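Local coordinates for protein glycoside Hydrolase (Bacteroides plebeius, PDB 5T3B) that is a family 50 glycoside hydrolase from a gut bacterium that probably cleaves glycosidic bonds in agarose-type polysaccharides or their oligosaccharides, at residues G394-L399 with R410-R415; N401-G406 with L441-C446; V45-K50 with A405-R410. All coordinates share one frame; numbering follows the deposited sequence. Where two conformers were deposited one is given.

Contact 1: G394-L399 with R410-R415; sequences GEDTKL and RDQQNR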
loop_
_atom_site.group_PDB
_atom_site.type_symbol
_atom_site.label_atom_id
_atom_site.label_comp_id
_atom_site.label_asym_id
_atom_site.label_seq_id
_atom_site.Cartn_x
_atom_site.Cartn_y
_atom_site.Cartn_z
ATOM N N GLY A 394 -10.120 12.196 -12.228
ATOM C CA GLY A 394 -10.790 13.462 -12.582
ATOM C C GLY A 394 -11.570 13.397 -13.879
ATOM O O GLY A 394 -11.028 13.068 -14.941
ATOM N N GLU A 395 -12.839 13.753 -13.810
ATOM C CA GLU A 395 -13.696 13.790 -14.990
ATOM C C GLU A 395 -13.261 14.860 -15.992
ATOM O O GLU A 395 -13.416 14.689 -17.202
ATOM C CB GLU A 395 -15.140 14.036 -14.529
ATOM C CG GLU A 395 -16.137 14.175 -15.655
ATOM C CD GLU A 395 -17.573 14.354 -15.095
ATOM O OE1 GLU A 395 -17.826 15.418 -14.442
ATOM O OE2 GLU A 395 -18.440 13.487 -15.372
ATOM N N ASP A 396 -12.646 15.913 -15.478
ATOM C CA ASP A 396 -12.151 17.009 -16.287
ATOM C C ASP A 396 -11.137 16.630 -17.323
ATOM O O ASP A 396 -10.942 17.334 -18.316
ATOM C CB ASP A 396 -11.559 18.178 -15.409
ATOM C CG ASP A 396 -10.385 17.787 -14.505
ATOM O OD1 ASP A 396 -10.057 16.606 -14.328
ATOM O OD2 ASP A 396 -9.724 18.791 -13.926
ATOM N N THR A 397 -10.476 15.512 -17.141
ATOM C CA THR A 397 -9.509 15.026 -18.113
ATOM C C THR A 397 -10.165 14.557 -19.397
ATOM O O THR A 397 -9.485 14.388 -20.416
ATOM C CB THR A 397 -8.656 13.893 -17.512
ATOM O OG1 THR A 397 -9.478 12.733 -17.291
ATOM C CG2 THR A 397 -7.848 14.331 -16.330
ATOM N N LYS A 398 -11.444 14.198 -19.287
ATOM C CA LYS A 398 -12.230 13.670 -20.395
ATOM C C LYS A 398 -11.787 12.282 -20.861
ATOM O O LYS A 398 -12.243 11.751 -21.874
ATOM C CB LYS A 398 -12.393 14.643 -21.559
ATOM C CG LYS A 398 -13.005 16.004 -21.041
ATOM C CD LYS A 398 -13.375 16.979 -22.126
ATOM C CE LYS A 398 -13.697 18.346 -21.531
ATOM N NZ LYS A 398 -15.062 18.251 -20.980
ATOM N N LEU A 399 -10.918 11.655 -20.037
ATOM C CA LEU A 399 -10.482 10.317 -20.333
ATOM C C LEU A 399 -11.607 9.288 -20.095
ATOM O O LEU A 399 -12.509 9.522 -19.288
ATOM C CB LEU A 399 -9.257 9.974 -19.527
ATOM C CG LEU A 399 -8.027 10.828 -19.799
ATOM C CD1 LEU A 399 -6.888 10.551 -18.808
ATOM C CD2 LEU A 399 -7.520 10.674 -21.206
ATOM N N ARG A 410 -14.975 15.464 -9.859
ATOM C CA ARG A 410 -15.212 16.341 -11.014
ATOM C C ARG A 410 -13.947 16.851 -11.699
ATOM O O ARG A 410 -13.933 17.067 -12.915
ATOM C CB ARG A 410 -16.087 17.525 -10.629
ATOM C CG ARG A 410 -17.507 17.174 -10.238
ATOM C CD ARG A 410 -18.300 16.631 -11.374
ATOM N NE ARG A 410 -19.715 16.492 -10.980
ATOM C CZ ARG A 410 -20.617 15.928 -11.738
ATOM N NH1 ARG A 410 -20.313 15.446 -12.934
ATOM N NH2 ARG A 410 -21.855 15.861 -11.288
ATOM N N ASP A 411 -12.897 17.152 -10.916
ATOM C CA ASP A 411 -11.728 17.863 -11.454
ATOM C C ASP A 411 -10.520 17.632 -10.580
ATOM O O ASP A 411 -10.607 16.943 -9.543
ATOM C CB ASP A 411 -12.064 19.320 -11.667
ATOM C CG ASP A 411 -12.432 20.030 -10.456
ATOM O OD1 ASP A 411 -12.085 19.600 -9.330
ATOM O OD2 ASP A 411 -13.113 21.093 -10.553
ATOM N N GLN A 412 -9.388 18.182 -10.997
ATOM C CA GLN A 412 -8.141 17.947 -10.270
ATOM C C GLN A 412 -8.172 18.537 -8.861
ATOM O O GLN A 412 -7.633 17.928 -7.948
ATOM C CB GLN A 412 -6.936 18.491 -11.053
ATOM C CG GLN A 412 -6.774 17.862 -12.428
ATOM C CD GLN A 412 -6.690 16.356 -12.382
ATOM O OE1 GLN A 412 -7.442 15.595 -13.084
ATOM N NE2 GLN A 412 -5.813 15.914 -11.598
ATOM N N GLN A 413 -8.799 19.688 -8.705
ATOM C CA GLN A 413 -8.925 20.256 -7.363
ATOM C C GLN A 413 -9.645 19.254 -6.445
ATOM O O GLN A 413 -9.224 19.076 -5.313
ATOM C CB GLN A 413 -9.655 21.596 -7.365
ATOM C CG GLN A 413 -9.928 22.127 -5.994
ATOM C CD GLN A 413 -10.551 23.495 -6.024
ATOM O OE1 GLN A 413 -11.582 23.708 -6.657
ATOM N NE2 GLN A 413 -9.929 24.396 -5.330
ATOM N N ASN A 414 -10.694 18.620 -6.927
ATOM C CA ASN A 414 -11.429 17.677 -6.101
ATOM C C ASN A 414 -10.627 16.398 -5.881
ATOM O O ASN A 414 -10.834 15.747 -4.833
ATOM C CB ASN A 414 -12.837 17.453 -6.645
ATOM C CG ASN A 414 -13.764 18.616 -6.280
ATOM O OD1 ASN A 414 -14.311 18.646 -5.181
ATOM N ND2 ASN A 414 -13.910 19.535 -7.144
ATOM N N ARG A 415 -9.755 15.999 -6.811
ATOM C CA ARG A 415 -8.833 14.936 -6.519
ATOM C C ARG A 415 -7.970 15.330 -5.328
ATOM O O ARG A 415 -7.613 14.479 -4.480
ATOM C CB ARG A 415 -7.959 14.547 -7.722
ATOM C CG ARG A 415 -8.685 14.023 -8.938
ATOM C CD ARG A 415 -7.711 13.783 -10.067
ATOM N NE ARG A 415 -6.976 12.548 -9.882
ATOM C CZ ARG A 415 -5.791 12.293 -10.457
ATOM N NH1 ARG A 415 -5.064 13.201 -11.101
ATOM N NH2 ARG A 415 -5.310 11.074 -10.349
HETATM O O HOH W 1 -16.133 17.508 -14.510
HETATM O O HOH W 2 -20.986 13.769 -15.515
#
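Chi1 of 60° sets CG of D396 between its own backbone N and carbonyl carbon, which brings the carboxylate against the start of helix 412-427, while a chi1 of 177° and an extended chain carry the E395 carboxylate alongside the side chain of R410. The result is a helix N-terminus capped by D411, the residue just before it, and supported by a second acid from the short 3-10 segment 395-397. The D411 cap works through OD1, which accepts from N414 N at 2.9 Å, nearly in line with the C-O bond, and from N414 ND2 at 2.8 Å, above the carboxylate plane. D396 OD2 takes the first amide of the helix, Q412 N, at 3.0 Å, also from well above its plane. D396 CG meanwhile lies 3.3 Å from D411 CA, so the carboxylate packs on the residue before the amide it accepts from. Two acids thus face the amide-rich end of the helix, where the helix dipole would probably stabilise their negative charge. With an alanine at D396, Q412 N would probably lose its acceptor and a gap would open beside D411. On the flank, R410 NH1 donates to E395 OE1 at 2.9 Å with an N-H...O angle of 162°; the oxygen lies in the guanidinium plane and is approached on its syn side. The same guanidinium reaches E46 through other nitrogens and makes a cation-pi contact with F55, which probably limits its freedom to turn. R415 packs its CD near G394 N, though its NE bonds to T392 O. T397 OG1 closes the 3-10 segment onto G394 O and accepts from L399 N, an ST turn. One water donates both to E395 OE1 at 2.7 Å and to R410 O at 2.8 Å.

Contact 2: N401-G406 with L441-C446; sequences NSSGAG and LDDEDC. With EDO (1,2-ethanediol), chain G; EDO (1,2-ethanediol), chain J.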
loop_
_atom_site.group_PDB
_atom_site.type_symbol
_atom_site.label_atom_id
_atom_site.label_comp_id
_atom_site.label_asym_id
_atom_site.label_seq_id
_atom_site.Cartn_x
_atom_site.Cartn_y
_atom_site.Cartn_z
ATOM N N ASN A 401 -11.712 6.612 -18.287
ATOM C CA ASN A 401 -11.816 6.612 -16.833
ATOM C C ASN A 401 -12.544 5.382 -16.301
ATOM O O ASN A 401 -12.806 5.332 -15.095
ATOM C CB ASN A 401 -12.438 7.911 -16.214
ATOM C CG ASN A 401 -11.465 9.060 -16.048
ATOM O OD1 ASN A 401 -11.902 10.242 -15.763
ATOM N ND2 ASN A 401 -10.229 8.818 -16.163
ATOM N N SER A 402 -12.833 4.372 -17.116
ATOM C CA SER A 402 -13.570 3.233 -16.617
ATOM C C SER A 402 -12.706 2.235 -15.841
ATOM O O SER A 402 -13.185 1.607 -14.910
ATOM C CB SER A 402 -14.399 2.591 -17.708
ATOM O OG SER A 402 -13.594 2.049 -18.687
ATOM N N SER A 403 -11.444 2.067 -16.211
ATOM C CA SER A 403 -10.651 1.046 -15.570
ATOM C C SER A 403 -10.264 1.490 -14.173
ATOM O O SER A 403 -9.979 2.647 -13.921
ATOM C CB SER A 403 -9.404 0.762 -16.370
ATOM O OG SER A 403 -8.499 1.859 -16.319
ATOM N N GLY A 404 -10.246 0.526 -13.267
ATOM C CA GLY A 404 -9.774 0.748 -11.904
ATOM C C GLY A 404 -10.883 1.139 -10.957
ATOM O O GLY A 404 -11.904 1.717 -11.366
ATOM N N ALA A 405 -10.609 0.901 -9.675
ATOM C CA ALA A 405 -11.573 1.097 -8.641
ATOM C C ALA A 405 -11.621 2.489 -8.022
ATOM O O ALA A 405 -12.517 2.794 -7.275
ATOM C CB ALA A 405 -11.359 0.059 -7.544
ATOM N N GLY A 406 -10.667 3.355 -8.337
ATOM C CA GLY A 406 -10.700 4.668 -7.774
ATOM C C GLY A 406 -11.936 5.443 -8.193
ATOM O O GLY A 406 -12.342 5.357 -9.369
ATOM N N LEU A 441 1.861 7.737 -13.302
ATOM C CA LEU A 441 1.295 8.245 -14.548
ATOM C C LEU A 441 -0.103 7.781 -14.806
ATOM O O LEU A 441 -0.498 6.686 -14.423
ATOM C CB LEU A 441 2.115 7.740 -15.782
ATOM C CG LEU A 441 3.544 8.164 -15.804
ATOM C CD1 LEU A 441 4.325 7.483 -16.858
ATOM C CD2 LEU A 441 3.714 9.616 -15.941
ATOM N N ASP A 442 -0.825 8.630 -15.508
ATOM C CA ASP A 442 -2.069 8.172 -16.124
ATOM C C ASP A 442 -1.843 6.962 -17.008
ATOM O O ASP A 442 -0.771 6.808 -17.613
ATOM C CB ASP A 442 -2.664 9.275 -17.007
ATOM C CG ASP A 442 -3.364 10.374 -16.295
ATOM O OD1 ASP A 442 -3.640 10.297 -15.091
ATOM O OD2 ASP A 442 -3.664 11.342 -17.055
ATOM N N ASP A 443 -2.865 6.108 -17.123
ATOM C CA ASP A 443 -2.972 5.298 -18.308
ATOM C C ASP A 443 -3.333 6.184 -19.481
ATOM O O ASP A 443 -3.873 7.256 -19.297
ATOM C CB ASP A 443 -4.022 4.186 -18.139
ATOM C CG ASP A 443 -3.755 3.166 -17.080
ATOM O OD1 ASP A 443 -2.624 3.013 -16.646
ATOM O OD2 ASP A 443 -4.796 2.432 -16.803
ATOM N N GLU A 444 -3.108 5.733 -20.718
ATOM C CA GLU A 444 -3.492 6.558 -21.857
ATOM C C GLU A 444 -4.969 6.928 -21.802
ATOM O O GLU A 444 -5.346 8.033 -22.235
ATOM C CB GLU A 444 -3.117 5.894 -23.178
ATOM C CG GLU A 444 -3.221 6.851 -24.372
ATOM C CD GLU A 444 -2.477 6.342 -25.608
ATOM O OE1 GLU A 444 -2.251 5.108 -25.626
ATOM O OE2 GLU A 444 -2.148 7.145 -26.557
ATOM N N ASP A 445 -5.801 6.071 -21.213
ATOM C CA ASP A 445 -7.228 6.270 -21.165
ATOM C C ASP A 445 -7.826 6.309 -19.769
ATOM O O ASP A 445 -9.048 6.116 -19.590
ATOM C CB ASP A 445 -7.925 5.216 -21.978
ATOM C CG ASP A 445 -7.681 3.831 -21.498
ATOM O OD1 ASP A 445 -6.899 3.622 -20.487
ATOM O OD2 ASP A 445 -8.179 2.854 -22.137
ATOM N N CYS A 446 -7.020 6.651 -18.753
ATOM C CA CYS A 446 -7.603 6.724 -17.402
ATOM C C CYS A 446 -6.763 7.630 -16.508
ATOM O O CYS A 446 -5.541 7.419 -16.431
ATOM C CB CYS A 446 -7.772 5.337 -16.794
ATOM S SG CYS A 446 -8.719 5.389 -15.253
HETATM C C1 EDO G . -6.348 0.095 -9.501
HETATM O O1 EDO G . -6.757 0.899 -10.473
HETATM C C2 EDO G . -7.537 -0.233 -8.651
HETATM O O2 EDO G . -8.596 -0.983 -9.316
HETATM C C1 EDO J . -10.301 -3.362 -14.626
HETATM O O1 EDO J . -10.978 -2.200 -14.144
HETATM C C2 EDO J . -8.961 -2.778 -14.931
HETATM O O2 EDO J . -8.428 -2.334 -13.664
HETATM O O HOH W 3 -10.182 3.337 -18.687
HETATM O O HOH W 4 -6.799 1.971 -18.499
#
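The flat carbonyl group of D445 receives N401 N at 3.0 Å from its O, the donor tilted 16° from the carbonyl plane and the N-H...O angle an almost straight 178°. This is the direct hydrogen bond between the two loops. A water also donates to D445 O and accepts from S403 N, so that one oxygen holds two points of 401-406. The N401 amide group sits against the backbone of C446. A second water gathers the two carboxylates, donating to D443 OD2 at 2.7 Å and to D445 OD1 at 2.6 Å; in the S403 conformer described here, one of two, it also accepts from S403 OG. D443 is further paired with K439 and K448, which would offset the clustered acidic charge, and K448 also binds the S403 hydroxyl in this conformer. With chi1 at -171°, C446 SG lies anti to its backbone N and packs 3.3 Å from S403 O. Beyond this, the loop backbone meets two ethanediol molecules, probably from the crystallisation liquor: G404 N donates to O1 of one at 3.0 Å, and A405 N to O2 of the other, which Y391 also binds. At the backbone angles of G404 a beta carbon would press on the preceding carbonyl oxygen. One direct backbone bond and bridging waters thus hold the loop between strands 385-394 and 407-409 to a type I beta turn, D443 to C446, in the loop after strand 432-437.

Contact 3: V45-K50 with A405-R410; sequences VEYAEK and AGFVVR. With EDO (1,2-ethanediol), chain G.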
loop_
_atom_site.group_PDB
_atom_site.type_symbol
_atom_site.label_atom_id
_atom_site.label_comp_id
_atom_site.label_asym_id
_atom_site.label_seq_id
_atom_site.Cartn_x
_atom_site.Cartn_y
_atom_site.Cartn_z
ATOM N N VAL A 45 -18.005 17.153 -1.724
ATOM C CA VAL A 45 -17.307 16.737 -2.929
ATOM C C VAL A 45 -18.184 15.704 -3.616
ATOM O O VAL A 45 -18.677 14.761 -2.986
ATOM C CB VAL A 45 -15.923 16.142 -2.647
ATOM C CG1 VAL A 45 -15.324 15.554 -3.890
ATOM C CG2 VAL A 45 -15.025 17.199 -2.037
ATOM N N GLU A 46 -18.445 15.924 -4.886
ATOM C CA GLU A 46 -19.190 14.955 -5.669
ATOM C C GLU A 46 -18.295 13.807 -6.145
ATOM O O GLU A 46 -17.194 14.039 -6.619
ATOM C CB GLU A 46 -19.831 15.584 -6.906
ATOM C CG GLU A 46 -20.934 16.616 -6.643
ATOM C CD GLU A 46 -21.530 16.972 -8.022
ATOM O OE1 GLU A 46 -20.886 17.769 -8.703
ATOM O OE2 GLU A 46 -22.504 16.293 -8.469
ATOM N N TYR A 47 -18.772 12.572 -6.064
ATOM C CA TYR A 47 -18.072 11.473 -6.665
ATOM C C TYR A 47 -18.979 10.429 -7.274
ATOM O O TYR A 47 -20.119 10.286 -6.817
ATOM C CB TYR A 47 -17.052 10.823 -5.712
ATOM C CG TYR A 47 -17.633 9.888 -4.667
ATOM C CD1 TYR A 47 -17.864 8.558 -4.990
ATOM C CD2 TYR A 47 -17.819 10.266 -3.358
ATOM C CE1 TYR A 47 -18.302 7.660 -4.023
ATOM C CE2 TYR A 47 -18.241 9.351 -2.409
ATOM C CZ TYR A 47 -18.507 8.071 -2.777
ATOM O OH TYR A 47 -18.896 7.179 -1.809
ATOM N N ALA A 48 -18.447 9.701 -8.248
ATOM C CA ALA A 48 -19.156 8.604 -8.898
ATOM C C ALA A 48 -18.311 7.365 -8.785
ATOM O O ALA A 48 -17.076 7.431 -8.832
ATOM C CB ALA A 48 -19.427 8.899 -10.384
ATOM N N GLU A 49 -18.920 6.176 -8.739
ATOM C CA GLU A 49 -18.165 4.970 -8.601
ATOM C C GLU A 49 -17.518 4.549 -9.904
ATOM O O GLU A 49 -16.531 3.828 -9.900
ATOM C CB GLU A 49 -19.070 3.881 -8.001
ATOM C CG GLU A 49 -19.407 4.254 -6.543
ATOM C CD GLU A 49 -20.188 3.174 -5.815
ATOM O OE1 GLU A 49 -21.118 2.576 -6.376
ATOM O OE2 GLU A 49 -19.804 2.890 -4.665
ATOM N N LYS A 50 -18.111 4.953 -11.020
ATOM C CA LYS A 50 -17.631 4.754 -12.360
ATOM C C LYS A 50 -18.053 5.992 -13.165
ATOM O O LYS A 50 -18.984 6.682 -12.785
ATOM C CB LYS A 50 -18.153 3.488 -13.011
ATOM C CG LYS A 50 -17.536 2.188 -12.462
ATOM C CD LYS A 50 -16.067 1.946 -12.878
ATOM C CE LYS A 50 -15.554 0.714 -12.217
ATOM N NZ LYS A 50 -14.187 0.336 -12.586
ATOM N N ALA A 405 -10.609 0.901 -9.675
ATOM C CA ALA A 405 -11.573 1.097 -8.641
ATOM C C ALA A 405 -11.621 2.489 -8.022
ATOM O O ALA A 405 -12.517 2.794 -7.275
ATOM C CB ALA A 405 -11.359 0.059 -7.544
ATOM N N GLY A 406 -10.667 3.355 -8.337
ATOM C CA GLY A 406 -10.700 4.668 -7.774
ATOM C C GLY A 406 -11.936 5.443 -8.193
ATOM O O GLY A 406 -12.342 5.357 -9.369
ATOM N N PHE A 407 -12.533 6.177 -7.273
ATOM C CA PHE A 407 -13.717 6.926 -7.621
ATOM C C PHE A 407 -13.422 8.085 -8.580
ATOM O O PHE A 407 -12.295 8.596 -8.594
ATOM C CB PHE A 407 -14.405 7.454 -6.380
ATOM C CG PHE A 407 -14.874 6.423 -5.387
ATOM C CD1 PHE A 407 -15.418 5.229 -5.750
ATOM C CD2 PHE A 407 -14.811 6.748 -4.069
ATOM C CE1 PHE A 407 -15.958 4.358 -4.779
ATOM C CE2 PHE A 407 -15.299 5.925 -3.109
ATOM C CZ PHE A 407 -15.915 4.766 -3.461
ATOM N N VAL A 408 -14.444 8.484 -9.310
ATOM C CA VAL A 408 -14.359 9.660 -10.171
ATOM C C VAL A 408 -14.889 10.901 -9.444
ATOM O O VAL A 408 -15.971 10.858 -8.860
ATOM C CB VAL A 408 -15.198 9.462 -11.436
ATOM C CG1 VAL A 408 -15.112 10.685 -12.362
ATOM C CG2 VAL A 408 -14.767 8.201 -12.171
ATOM N N VAL A 409 -14.112 11.977 -9.482
ATOM C CA VAL A 409 -14.487 13.262 -8.952
ATOM C C VAL A 409 -14.502 14.255 -10.117
ATOM O O VAL A 409 -14.112 13.913 -11.233
ATOM C CB VAL A 409 -13.599 13.725 -7.792
ATOM C CG1 VAL A 409 -13.735 12.795 -6.586
ATOM C CG2 VAL A 409 -12.156 13.845 -8.196
ATOM N N ARG A 410 -14.975 15.464 -9.859
ATOM C CA ARG A 410 -15.212 16.341 -11.014
ATOM C C ARG A 410 -13.947 16.851 -11.699
ATOM O O ARG A 410 -13.933 17.067 -12.915
ATOM C CB ARG A 410 -16.087 17.525 -10.629
ATOM C CG ARG A 410 -17.507 17.174 -10.238
ATOM C CD ARG A 410 -18.300 16.631 -11.374
ATOM N NE ARG A 410 -19.715 16.492 -10.980
ATOM C CZ ARG A 410 -20.617 15.928 -11.738
ATOM N NH1 ARG A 410 -20.313 15.446 -12.934
ATOM N NH2 ARG A 410 -21.855 15.861 -11.288
HETATM C C1 EDO G . -6.348 0.095 -9.501
HETATM O O1 EDO G . -6.757 0.899 -10.473
HETATM C C2 EDO G . -7.537 -0.233 -8.651
HETATM O O2 EDO G . -8.596 -0.983 -9.316
HETATM O O HOH W 5 -15.875 16.290 -7.340
HETATM O O HOH W 6 -14.241 4.899 -11.110
HETATM O O HOH W 7 -15.255 2.258 -7.903
#
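Y47 and F407 lay their rings together in an offset stack, centroids 4.4 Å apart and planes 15° from parallel. Opposite turns of chi1 produce the overlap: 78° puts the Y47 ring between its backbone N and carbonyl carbon, whereas in F407 the ring sits beside the backbone N, so the two side chains run side by side in the same direction. CE1 of Y47 stands over the centre of the F407 ring, while F407 CD2 falls nearer the rim of the tyrosine, and W366 stacks on Y47 as well. The CG of E49 adds aliphatic cover at F407 CE1, 3.9 Å away. Beneath these rings the strands 39-48 and 407-409 pair antiparallel. A48 and V408 form the hydrogen-bonded pair, A48 N to V408 O at 2.8 Å and V408 N to A48 O at 2.9 Å. Toward R410 the strands exchange a direct bond for a water that donates to E46 O and accepts from R410 N. On the side of Y47, V409 CG1 packs 4.0 Å from Y47 CB and also meets V45 CG1. The E46 side chain, extended beyond CG, meets a guanidinium brought round by a bend at chi2 of R410: NE donates to OE1 at 2.9 Å and NH2 to OE2 at 2.9 Å. This side-on, two-nitrogen grip fixes both carboxylate oxygens at once and, with the planes 54° apart, implies charge-assisted pairing rather than a flat fork, a charged clamp at the end of the pairing where a water replaces direct backbone bonding.

Starting from the N terminus, contact 3 is the first to open: 354 residues separate 45-50 from 405-410, so it closes by far the longest loop and ties the N-terminal strands to strand 407-409. Contact 1 closes a loop of 10 residues, joining the end of strand 385-394 to the start of helix 412-427. Contact 2 closes 34 residues, fastening that same loop to the turn after strand 432-437. Contact 1 crosses both others, sharing R410 with contact 3, while contact 2 begins on 401-406, whose last two residues open the segment where contact 3 ends. E395 N probably bonds V409 O, and K50 NZ probably bonds S402 O and G404 O, stitching the three together.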